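Local coordinates for protein methylenetetrahydrofolate--tRNA-(uracil-5-)-methyltransferase TrmFO (PDB 3G5S) that probably catalyses the folate- and FAD-dependent methylation of uridine 54 in tRNA to 5-methyluridine, with methylenetetrahydrofolate as the carbon donor and NADH or NADPH as reductant, at residues Ala144-Arg148 with Phe149-Phe153; Ser168-Leu171 with Thr172-Phe175; Cys189-Thr192 with Glu193-Arg197; Gln235-Phe239 with Gly240-Pro244; Gly405-Lys409 with Lys410-Gln414. All blocks are in the same frame, centred on the assembly; numbering follows the deposited sequence. Where two conformers were deposited one is given.

Five local contacts, each at a helix end or a turn, follow one another along a single chain. Contact 1, where helix 139-149 ends, stands apart, its centre about 33 to 43 Å from the others; it lies on the FAD side, its L145 side chain about 8 Å from the cofactor. Contacts 2, 3 and 4 shape turns and helix ends around the antiparallel sheet: contact 2 leads into edge strand 175-176, contact 3 joins strand 187-191 to helix 193-205, and contact 4 follows helix 236-239. Contacts 3 and 4, centres 11 Å apart, touch through Y196 and M242; contacts 2 and 3 meet at C174 and C189. Contact 5 starts helix 409-429, across the chain's centre from contact 1.

Contact 1 (Ala144-Arg148 with Phe149-Phe153); sequences ALKRR and FGDHF. With EDO (1,2-ethanediol), chain F.
R148 sets its CG opposite the backbone N (chi1 177°), while F149 holds its CG anti to the carbonyl carbon, beside its own backbone N; these two rotations lay the arginine's CG over one face of the neighbouring phenylalanine, and the later bends at chi2 and chi3 turn the guanidinium aside. The site is the C-terminal end of helix 139-149, which G150 brings to a close with a positive phi of 118°. R148 CG lies 3.6 Å from the centroid of the F149 ring, a CH-pi contact that uses the aliphatic part of a surface arginine to cover an aromatic ring. L145, one turn earlier, adds its CD2 branch at 4.0 Å from F149 CE2, a leucine well suited to the buried side of the helix, and F325 stacks with the same ring from outside the two segments. Two i to i+4 bonds end the helix, F149 N to L145 O and G150 N to K146 O; the second is 2.8 Å long, although its N-H...O angle of 140° is less straight. Glycine fits here because a side chain at these backbone angles would be jammed against the preceding carbonyl oxygen and would also strike F153 CD2. Beyond it, D151 doubles back toward the helix, its OD1 3.4 Å from K146 CB. The lysine's amino group instead forms a salt bridge with E143, and R147 pairs with E123. An ordered water ties the aspartate to the helix end, donating to K146 O at 2.9 Å and to D151 OD1 at 2.5 Å.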
# COMPACT_ATOMS: atom_id res chain seq x y z
N ALA A 144 -21.88 -3.74 -3.18
CA ALA A 144 -21.92 -4.13 -4.58
C ALA A 144 -20.68 -4.93 -4.98
O ALA A 144 -20.77 -5.91 -5.72
CB ALA A 144 -22.07 -2.90 -5.47
N LEU A 145 -19.52 -4.52 -4.48
CA LEU A 145 -18.29 -5.24 -4.76
C LEU A 145 -18.29 -6.63 -4.14
O LEU A 145 -17.85 -7.60 -4.76
CB LEU A 145 -17.08 -4.43 -4.27
CG LEU A 145 -16.75 -3.23 -5.15
CD1 LEU A 145 -15.84 -2.26 -4.41
CD2 LEU A 145 -16.12 -3.69 -6.46
N LYS A 146 -18.78 -6.74 -2.91
CA LYS A 146 -18.90 -8.04 -2.27
C LYS A 146 -19.84 -8.96 -3.04
O LYS A 146 -19.56 -10.14 -3.21
CB LYS A 146 -19.37 -7.90 -0.83
CG LYS A 146 -18.34 -7.25 0.08
CD LYS A 146 -18.72 -7.36 1.55
CE LYS A 146 -20.12 -6.83 1.82
NZ LYS A 146 -20.47 -6.96 3.26
N ARG A 147 -20.96 -8.42 -3.52
CA ARG A 147 -21.91 -9.21 -4.28
C ARG A 147 -21.28 -9.77 -5.56
O ARG A 147 -21.46 -10.93 -5.91
CB ARG A 147 -23.14 -8.38 -4.66
CG ARG A 147 -24.17 -8.21 -3.56
CD ARG A 147 -25.51 -7.78 -4.13
NE ARG A 147 -25.41 -6.58 -4.95
CZ ARG A 147 -25.45 -5.34 -4.47
NH1 ARG A 147 -25.59 -5.14 -3.17
NH2 ARG A 147 -25.35 -4.31 -5.29
N ARG A 148 -20.52 -8.92 -6.25
CA ARG A 148 -19.97 -9.28 -7.55
C ARG A 148 -18.75 -10.19 -7.43
O ARG A 148 -18.60 -11.14 -8.20
CB ARG A 148 -19.66 -8.00 -8.34
CG ARG A 148 -19.01 -8.16 -9.71
CD ARG A 148 -19.98 -8.49 -10.83
NE ARG A 148 -21.26 -7.80 -10.77
CZ ARG A 148 -21.58 -6.69 -11.43
NH1 ARG A 148 -20.70 -6.08 -12.22
NH2 ARG A 148 -22.81 -6.18 -11.31
N PHE A 149 -17.88 -9.92 -6.45
CA PHE A 149 -16.59 -10.60 -6.38
C PHE A 149 -16.41 -11.55 -5.19
O PHE A 149 -15.46 -12.33 -5.19
CB PHE A 149 -15.45 -9.58 -6.46
CG PHE A 149 -15.45 -8.81 -7.74
CD1 PHE A 149 -15.09 -9.42 -8.93
CD2 PHE A 149 -15.85 -7.48 -7.77
CE1 PHE A 149 -15.12 -8.72 -10.12
CE2 PHE A 149 -15.87 -6.78 -8.96
CZ PHE A 149 -15.51 -7.40 -10.14
N GLY A 150 -17.30 -11.47 -4.21
CA GLY A 150 -17.24 -12.36 -3.06
C GLY A 150 -17.03 -11.62 -1.75
O GLY A 150 -16.15 -10.76 -1.65
N ASP A 151 -17.82 -11.97 -0.74
CA ASP A 151 -17.76 -11.30 0.56
C ASP A 151 -16.36 -11.33 1.16
O ASP A 151 -15.94 -10.39 1.83
CB ASP A 151 -18.71 -11.98 1.55
CG ASP A 151 -20.17 -11.71 1.24
OD1 ASP A 151 -20.46 -10.93 0.32
OD2 ASP A 151 -21.03 -12.29 1.93
N HIS A 152 -15.64 -12.43 0.94
CA HIS A 152 -14.35 -12.62 1.58
C HIS A 152 -13.22 -11.86 0.92
O HIS A 152 -12.10 -11.88 1.42
CB HIS A 152 -14.01 -14.11 1.68
CG HIS A 152 -14.85 -14.86 2.66
ND1 HIS A 152 -15.86 -15.71 2.27
CD2 HIS A 152 -14.84 -14.87 4.01
CE1 HIS A 152 -16.43 -16.23 3.34
NE2 HIS A 152 -15.83 -15.74 4.41
N PHE A 153 -13.51 -11.21 -0.20
CA PHE A 153 -12.46 -10.54 -0.97
C PHE A 153 -12.47 -9.01 -0.83
O PHE A 153 -11.73 -8.32 -1.52
CB PHE A 153 -12.49 -11.00 -2.42
CG PHE A 153 -12.24 -12.47 -2.58
CD1 PHE A 153 -11.10 -13.05 -2.05
CD2 PHE A 153 -13.17 -13.28 -3.21
CE1 PHE A 153 -10.88 -14.41 -2.18
CE2 PHE A 153 -12.95 -14.64 -3.34
CZ PHE A 153 -11.81 -15.20 -2.82
C1 EDO F . -8.36 -8.74 2.01
O1 EDO F . -7.57 -9.59 2.84
C2 EDO F . -9.76 -9.33 1.92
O2 EDO F . -9.67 -10.62 1.31
O HOH W 1 -21.20 -12.11 -1.77

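Contact 2 (Ser168-Leu171 with Thr172-Phe175); sequences SIDL and TKCF
D170 brings its carboxylate over the start of the following turn, where OD1 accepts from both the hydroxyl and the backbone amide of T172. The T172 OG1 to D170 OD1 bond is short, 2.7 Å, and arrives on the syn side; T172 N, 3.1 Å from the same D170 OD1, comes from farther above the carboxylate plane but from the same face. T172 can give both bonds because its hydroxyl sits between backbone N and carbonyl carbon (chi1 71°), next to its own amide. Such a grip by an aspartate on the amide two residues on is an Asx turn, here leading into a short 3-10 turn. The backbone completes that turn as K173 N bonds to D170 O and C174 N to L171 O. K173 lays its methylenes beside the other carboxylate oxygen, its CE 3.4 Å from D170 OD2. On the side facing strand 187-191, C174 SG rests 3.8 Å from I169 CG2, a small apolar pair. With an alanine at the D170 position, T172 N and OG1 would probably lose their shared acceptor, freeing the hydroxyl to turn. Two donors on one oxygen hold the carboxylate against rotation, and the nearby lysine is likely to favour its negative charge.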
# COMPACT_ATOMS: atom_id res chain seq x y z
N SER A 168 17.94 -9.43 5.93
CA SER A 168 18.32 -8.79 7.19
C SER A 168 18.10 -9.70 8.40
O SER A 168 18.43 -9.32 9.51
CB SER A 168 17.58 -7.46 7.38
OG SER A 168 16.22 -7.65 7.73
N ILE A 169 17.54 -10.89 8.16
CA ILE A 169 17.33 -11.86 9.23
C ILE A 169 18.60 -12.68 9.48
O ILE A 169 19.26 -13.13 8.54
CB ILE A 169 16.18 -12.82 8.87
CG1 ILE A 169 14.89 -12.05 8.59
CG2 ILE A 169 15.98 -13.84 9.99
CD1 ILE A 169 13.78 -12.90 8.00
N ASP A 170 18.94 -12.86 10.75
CA ASP A 170 20.03 -13.74 11.14
C ASP A 170 19.49 -15.16 11.25
O ASP A 170 18.89 -15.53 12.26
CB ASP A 170 20.63 -13.27 12.47
CG ASP A 170 21.69 -14.22 13.01
OD1 ASP A 170 22.05 -15.20 12.33
OD2 ASP A 170 22.15 -13.97 14.14
N LEU A 171 19.69 -15.93 10.19
CA LEU A 171 19.09 -17.26 10.09
C LEU A 171 19.65 -18.26 11.10
O LEU A 171 19.06 -19.31 11.33
CB LEU A 171 19.21 -17.80 8.67
CG LEU A 171 18.49 -16.97 7.60
CD1 LEU A 171 18.87 -17.46 6.21
CD2 LEU A 171 16.98 -17.00 7.79
N THR A 172 20.78 -17.93 11.72
CA THR A 172 21.35 -18.84 12.71
C THR A 172 20.52 -18.88 13.99
O THR A 172 20.75 -19.71 14.87
CB THR A 172 22.81 -18.49 13.07
OG1 THR A 172 22.83 -17.27 13.84
CG2 THR A 172 23.67 -18.33 11.82
N LYS A 173 19.54 -17.98 14.10
CA LYS A 173 18.70 -17.91 15.28
C LYS A 173 17.26 -18.29 14.98
O LYS A 173 16.35 -18.05 15.79
CB LYS A 173 18.78 -16.51 15.91
CG LYS A 173 20.16 -16.20 16.48
CD LYS A 173 20.25 -14.78 17.02
CE LYS A 173 21.66 -14.48 17.50
NZ LYS A 173 22.10 -15.40 18.59
N CYS A 174 17.04 -18.88 13.81
CA CYS A 174 15.71 -19.32 13.41
C CYS A 174 15.73 -20.75 12.90
O CYS A 174 16.78 -21.30 12.59
CB CYS A 174 15.15 -18.46 12.29
SG CYS A 174 15.48 -16.71 12.37
N PHE A 175 14.54 -21.34 12.79
CA PHE A 175 14.39 -22.62 12.11
C PHE A 175 13.13 -22.63 11.25
O PHE A 175 12.11 -22.06 11.64
CB PHE A 175 14.44 -23.80 13.09
CG PHE A 175 13.34 -23.82 14.12
CD1 PHE A 175 13.46 -23.13 15.31
CD2 PHE A 175 12.19 -24.56 13.90
CE1 PHE A 175 12.46 -23.16 16.27
CE2 PHE A 175 11.18 -24.60 14.84
CZ PHE A 175 11.32 -23.90 16.03

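Contact 3 (Cys189-Thr192 with Glu193-Arg197); sequences CPMT and EEEYR
The carboxylate of E195 takes the backbone amide of T192 on the anti side of OE1, a little out of its plane, while within the helix the guanidinium of R197 meets E193 OE2, one turn earlier, at its edge and in plane, as a salt bridge. The first bond, T192 N to E195 OE1, is 2.9 Å long and nearly straight at 169°. T192 returns it: T192 OG1 accepts from E195 N at 3.1 Å, since chi1 of 62° holds the hydroxyl between backbone N and carbonyl carbon, over the first turn. This reciprocal pair is a capping box, with T192 as N-cap, at the point where strand 187-191 gives way to helix 193-205 almost at a right angle (96° between the short segments). Threonine and glutamate suit their places because a short hydroxyl reaches the amide three residues on and a longer acid can reach back. The helix proper opens with Y196 N on T192 O. The selenomethionine M191, modelled in two conformers, packs in one of them against Y196, whose hydroxyl bonds to Y234 O. The amides of T192 and E195 thus each have a side-chain acceptor, and the acids E193, E194 and E195, gathered in the first turn, are likely to interact favourably with the positive end of the helix dipole.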
# COMPACT_ATOMS: atom_id res chain seq x y z
N CYS A 189 11.36 -18.01 15.21
CA CYS A 189 12.39 -17.40 16.04
C CYS A 189 12.12 -17.78 17.49
O CYS A 189 11.28 -17.15 18.14
CB CYS A 189 12.34 -15.87 15.91
SG CYS A 189 12.51 -15.25 14.22
N PRO A 190 12.80 -18.82 18.00
CA PRO A 190 12.53 -19.25 19.37
C PRO A 190 13.12 -18.32 20.42
O PRO A 190 14.17 -17.70 20.22
CB PRO A 190 13.18 -20.63 19.44
CG PRO A 190 14.27 -20.60 18.42
CD PRO A 190 13.78 -19.70 17.32
N MSE A 191 12.44 -18.27 21.56
CA MSE A 191 12.74 -17.36 22.65
C MSE A 191 12.73 -18.13 23.95
O MSE A 191 11.92 -19.05 24.12
CB MSE A 191 11.66 -16.30 22.70
CG MSE A 191 12.12 -14.99 23.21
SE MSE A 191 10.77 -13.70 22.81
CE MSE A 191 10.73 -13.87 20.93
N THR A 192 13.61 -17.76 24.88
CA THR A 192 13.56 -18.31 26.22
C THR A 192 12.51 -17.55 27.03
O THR A 192 12.01 -16.51 26.60
CB THR A 192 14.89 -18.14 26.96
OG1 THR A 192 15.17 -16.74 27.08
CG2 THR A 192 16.02 -18.83 26.20
N GLU A 193 12.20 -18.07 28.21
CA GLU A 193 11.29 -17.39 29.12
C GLU A 193 11.78 -15.99 29.47
O GLU A 193 10.99 -15.06 29.53
CB GLU A 193 11.08 -18.24 30.38
CG GLU A 193 9.97 -17.76 31.30
CD GLU A 193 9.72 -18.72 32.46
OE1 GLU A 193 10.49 -19.69 32.61
OE2 GLU A 193 8.76 -18.50 33.23
N GLU A 194 13.08 -15.82 29.72
CA GLU A 194 13.59 -14.48 30.04
C GLU A 194 13.47 -13.52 28.86
O GLU A 194 13.14 -12.35 29.04
CB GLU A 194 15.04 -14.54 30.54
CG GLU A 194 15.76 -13.18 30.55
CD GLU A 194 15.11 -12.14 31.46
OE1 GLU A 194 14.26 -12.51 32.30
OE2 GLU A 194 15.47 -10.94 31.33
N GLU A 195 13.74 -14.01 27.66
CA GLU A 195 13.60 -13.17 26.48
C GLU A 195 12.14 -12.78 26.27
O GLU A 195 11.83 -11.64 25.92
CB GLU A 195 14.16 -13.86 25.24
CG GLU A 195 15.67 -13.96 25.28
CD GLU A 195 16.25 -14.87 24.21
OE1 GLU A 195 15.60 -15.86 23.84
OE2 GLU A 195 17.38 -14.59 23.75
N TYR A 196 11.23 -13.73 26.50
CA TYR A 196 9.81 -13.42 26.42
C TYR A 196 9.42 -12.37 27.46
O TYR A 196 8.70 -11.42 27.15
CB TYR A 196 8.95 -14.67 26.59
CG TYR A 196 7.49 -14.32 26.70
CD1 TYR A 196 6.77 -13.91 25.58
CD2 TYR A 196 6.83 -14.36 27.92
CE1 TYR A 196 5.44 -13.56 25.68
CE2 TYR A 196 5.50 -14.02 28.03
CZ TYR A 196 4.81 -13.62 26.91
OH TYR A 196 3.48 -13.27 26.98
N ARG A 197 9.89 -12.53 28.69
CA ARG A 197 9.55 -11.58 29.74
C ARG A 197 10.00 -10.15 29.39
O ARG A 197 9.23 -9.20 29.59
CB ARG A 197 10.11 -12.04 31.09
CG ARG A 197 9.58 -13.42 31.53
CD ARG A 197 9.85 -13.71 33.01
NE ARG A 197 8.77 -13.24 33.87
CZ ARG A 197 7.87 -14.04 34.44
NH1 ARG A 197 7.91 -15.35 34.24
NH2 ARG A 197 6.92 -13.52 35.21

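Contact 4 (Gln235-Phe239 with Gly240-Pro244); sequences QTLLF and GPMKP
L237 O is approached by two backbone amides: M242 N donates to it at 3.0 Å, with an N-H...O angle of 149°, and G240 N adds a weak bond from 3.1 Å. G240 N divides its proton, bonding weakly to T236 O as well, as the short helix 236-239 runs out. The side chains of the two segments meet around this carbonyl. With L237 CG opposite the carbonyl carbon (chi1 -69°), the CD2 branch of L237 reaches P241 CG at 3.9 Å. Separately, L237 CB touches the selenium of M242 at 4.0 Å. Leucine and methionine (here selenomethionine) suit this place, both buried and packed against Y196 of helix 193-205. The reversal itself is a type I beta turn from G240 to K243, closed by K243 N on G240 O, and it carries the chain from the helix end toward strand 258-264. Glycine suits the first position, for a beta carbon on it would strike P241 CD; proline suits the second, its ring fixing a phi of -72°. K243 then passes the last carbonyls of the helix with its aliphatic part, K243 CB 3.2 Å from L238 O and K243 CD 3.6 Å from F239 O, before its extended chain leads away from the helix.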
# COMPACT_ATOMS: atom_id res chain seq x y z
N GLN A 235 0.06 -14.42 30.06
CA GLN A 235 -0.21 -15.66 29.32
C GLN A 235 -0.68 -15.45 27.89
O GLN A 235 -0.56 -16.34 27.06
CB GLN A 235 -1.27 -16.49 30.04
CG GLN A 235 -0.85 -17.03 31.39
CD GLN A 235 -1.88 -17.98 31.94
OE1 GLN A 235 -2.95 -17.57 32.39
NE2 GLN A 235 -1.59 -19.27 31.88
N THR A 236 -1.24 -14.27 27.63
CA THR A 236 -2.01 -14.05 26.41
C THR A 236 -1.21 -14.31 25.13
O THR A 236 -1.65 -15.06 24.26
CB THR A 236 -2.59 -12.63 26.40
OG1 THR A 236 -3.07 -12.29 27.71
CG2 THR A 236 -3.70 -12.51 25.39
N LEU A 237 -0.04 -13.71 25.01
CA LEU A 237 0.76 -13.91 23.81
C LEU A 237 1.20 -15.37 23.65
O LEU A 237 1.36 -15.86 22.53
CB LEU A 237 1.97 -12.97 23.77
CG LEU A 237 1.62 -11.49 23.58
CD1 LEU A 237 2.82 -10.61 23.89
CD2 LEU A 237 1.12 -11.24 22.16
N LEU A 238 1.38 -16.06 24.77
CA LEU A 238 1.82 -17.45 24.77
C LEU A 238 0.72 -18.40 24.30
O LEU A 238 0.99 -19.46 23.74
CB LEU A 238 2.33 -17.87 26.16
CG LEU A 238 3.51 -17.06 26.70
CD1 LEU A 238 3.80 -17.47 28.14
CD2 LEU A 238 4.74 -17.23 25.82
N PHE A 239 -0.53 -18.01 24.54
CA PHE A 239 -1.66 -18.76 24.00
C PHE A 239 -1.89 -18.42 22.54
O PHE A 239 -2.47 -19.22 21.81
CB PHE A 239 -2.95 -18.42 24.76
CG PHE A 239 -3.11 -19.13 26.08
CD1 PHE A 239 -3.20 -20.51 26.13
CD2 PHE A 239 -3.20 -18.42 27.26
CE1 PHE A 239 -3.37 -21.17 27.33
CE2 PHE A 239 -3.37 -19.07 28.47
CZ PHE A 239 -3.45 -20.45 28.50
N GLY A 240 -1.43 -17.23 22.14
CA GLY A 240 -1.72 -16.66 20.83
C GLY A 240 -0.56 -16.74 19.85
O GLY A 240 -0.06 -17.83 19.57
N PRO A 241 -0.11 -15.59 19.33
CA PRO A 241 0.79 -15.63 18.18
C PRO A 241 2.19 -16.12 18.51
O PRO A 241 2.92 -16.44 17.59
CB PRO A 241 0.83 -14.17 17.73
CG PRO A 241 0.54 -13.40 18.98
CD PRO A 241 -0.51 -14.22 19.67
N MSE A 242 2.54 -16.20 19.79
CA MSE A 242 3.87 -16.65 20.18
C MSE A 242 3.87 -18.10 20.67
O MSE A 242 4.88 -18.59 21.17
CB MSE A 242 4.49 -15.69 21.21
CG MSE A 242 4.62 -14.26 20.69
SE MSE A 242 5.49 -13.03 21.89
CE MSE A 242 7.29 -13.74 21.76
N LYS A 243 2.75 -18.79 20.49
CA LYS A 243 2.66 -20.19 20.94
C LYS A 243 3.64 -21.09 20.19
O LYS A 243 3.85 -20.93 18.99
CB LYS A 243 1.23 -20.70 20.79
CG LYS A 243 0.78 -20.89 19.35
CD LYS A 243 -0.71 -21.18 19.31
CE LYS A 243 -1.21 -21.35 17.89
NZ LYS A 243 -2.67 -21.59 17.85
N PRO A 244 4.24 -22.06 20.90
CA PRO A 244 5.22 -22.96 20.28
C PRO A 244 4.63 -24.30 19.87
O PRO A 244 5.38 -25.22 19.52
CB PRO A 244 6.22 -23.16 21.42
CG PRO A 244 5.34 -23.21 22.64
CD PRO A 244 4.23 -22.20 22.37

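Contact 5 (Gly405-Lys409 with Lys410-Gln414); sequences GRMGK and KEKRQ. With EDO (1,2-ethanediol), chain H.
G408 occupies the N-cap just before helix 409-429, and after K410, which extends outward, the helix residues fold back on the loop in turn. E411 is bent at chi2 (83°) so that its OE1 hangs 3.4 Å from G408 CA; a beta carbon on G408 would collide with that oxygen, which makes glycine apt. E411 CB also rests against M407 CG. K412 crosses to the far end of the loop: its N takes G408 O at 2.9 Å in the first helical bond, nearly along the C=O axis, and its extended chain carries NZ to G405 O at 2.8 Å, the ammonium standing above the carbonyl plane and also bonding weakly to V403 O. Water 2 accepts from both K412 NZ and G405 N. On the way the lysine passes the selenomethionine M407, K412 CG and M407 CG meeting tightly at 3.3 Å. R413 bonds through its N to K409 O and lies side by side with K409, whose CB sits over the centre of one guanidinium face. Their like charges, K409 NZ and R413 NH2, stand 4.4 Å apart, each with a long, weak ion pair to E300. With a serine in place of R413, K409 CB would probably lose its flat neighbour and E300 one of these two partners. At the guanidinium edge, R413 NE donates to O2 of a bound ethanediol at 2.8 Å, and R413 NH2 shares water 3 with K409 NZ.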
# COMPACT_ATOMS: atom_id res chain seq x y z
N GLY A 405 25.88 -6.75 -4.35
CA GLY A 405 27.12 -6.10 -4.00
C GLY A 405 27.26 -6.10 -2.50
O GLY A 405 26.38 -6.59 -1.78
N ARG A 406 28.36 -5.55 -2.02
CA ARG A 406 28.54 -5.43 -0.59
C ARG A 406 28.65 -3.98 -0.12
O ARG A 406 29.12 -3.71 0.97
CB ARG A 406 29.70 -6.28 -0.09
CG ARG A 406 30.93 -6.22 -0.95
CD ARG A 406 31.74 -7.50 -0.78
NE ARG A 406 31.17 -8.60 -1.55
CZ ARG A 406 31.44 -9.88 -1.35
NH1 ARG A 406 32.27 -10.25 -0.38
NH2 ARG A 406 30.88 -10.81 -2.11
N MSE A 407 28.17 -3.06 -0.96
CA MSE A 407 28.10 -1.66 -0.56
C MSE A 407 27.06 -1.50 0.55
O MSE A 407 26.21 -2.37 0.77
CB MSE A 407 27.75 -0.79 -1.77
CG MSE A 407 26.34 -1.00 -2.29
SE MSE A 407 25.93 -0.19 -4.02
CE MSE A 407 26.51 -1.61 -5.18
N GLY A 408 27.14 -0.38 1.26
CA GLY A 408 26.22 -0.11 2.35
C GLY A 408 24.80 0.15 1.88
O GLY A 408 24.53 0.33 0.70
N LYS A 409 23.87 0.16 2.84
CA LYS A 409 22.45 0.33 2.52
C LYS A 409 22.16 1.64 1.79
O LYS A 409 21.39 1.66 0.84
CB LYS A 409 21.62 0.27 3.80
CG LYS A 409 21.55 -1.10 4.44
CD LYS A 409 20.71 -1.04 5.71
CE LYS A 409 20.16 -2.40 6.09
NZ LYS A 409 19.29 -2.29 7.30
N LYS A 410 22.77 2.73 2.24
CA LYS A 410 22.55 4.02 1.61
C LYS A 410 22.91 3.95 0.13
O LYS A 410 22.17 4.41 -0.74
CB LYS A 410 23.40 5.09 2.30
CG LYS A 410 23.33 6.46 1.66
CD LYS A 410 24.19 7.47 2.41
CE LYS A 410 24.14 8.83 1.74
NZ LYS A 410 24.99 9.83 2.45
N GLU A 411 24.07 3.36 -0.15
CA GLU A 411 24.55 3.22 -1.52
C GLU A 411 23.66 2.30 -2.34
O GLU A 411 23.36 2.61 -3.49
CB GLU A 411 26.00 2.73 -1.52
CG GLU A 411 27.00 3.78 -1.05
CD GLU A 411 27.13 3.90 0.47
OE1 GLU A 411 26.60 3.05 1.21
OE2 GLU A 411 27.81 4.85 0.92
N LYS A 412 23.24 1.17 -1.77
CA LYS A 412 22.35 0.27 -2.50
C LYS A 412 21.06 0.97 -2.87
O LYS A 412 20.54 0.80 -3.97
CB LYS A 412 22.08 -1.02 -1.72
CG LYS A 412 23.26 -1.96 -1.76
CD LYS A 412 22.94 -3.36 -1.29
CE LYS A 412 24.12 -4.29 -1.51
NZ LYS A 412 23.75 -5.71 -1.27
N ARG A 413 20.53 1.76 -1.95
CA ARG A 413 19.30 2.49 -2.21
C ARG A 413 19.49 3.53 -3.31
O ARG A 413 18.66 3.65 -4.21
CB ARG A 413 18.76 3.11 -0.92
CG ARG A 413 18.28 2.07 0.08
CD ARG A 413 18.12 2.63 1.47
NE ARG A 413 17.77 1.55 2.39
CZ ARG A 413 17.93 1.61 3.70
NH1 ARG A 413 18.43 2.70 4.26
NH2 ARG A 413 17.60 0.56 4.45
N GLN A 414 20.60 4.26 -3.26
CA GLN A 414 20.89 5.20 -4.33
C GLN A 414 20.98 4.49 -5.69
O GLN A 414 20.47 4.98 -6.69
CB GLN A 414 22.17 5.99 -4.01
CG GLN A 414 22.02 6.92 -2.80
CD GLN A 414 23.30 7.63 -2.42
OE1 GLN A 414 23.27 8.78 -1.98
NE2 GLN A 414 24.42 6.95 -2.57
C1 EDO H . 18.80 -2.00 1.06
O1 EDO H . 18.67 -3.06 2.02
C2 EDO H . 17.42 -1.60 0.56
O2 EDO H . 16.69 -0.97 1.62
O HOH W 2 24.17 -8.43 -2.25
O HOH W 3 17.22 0.21 7.44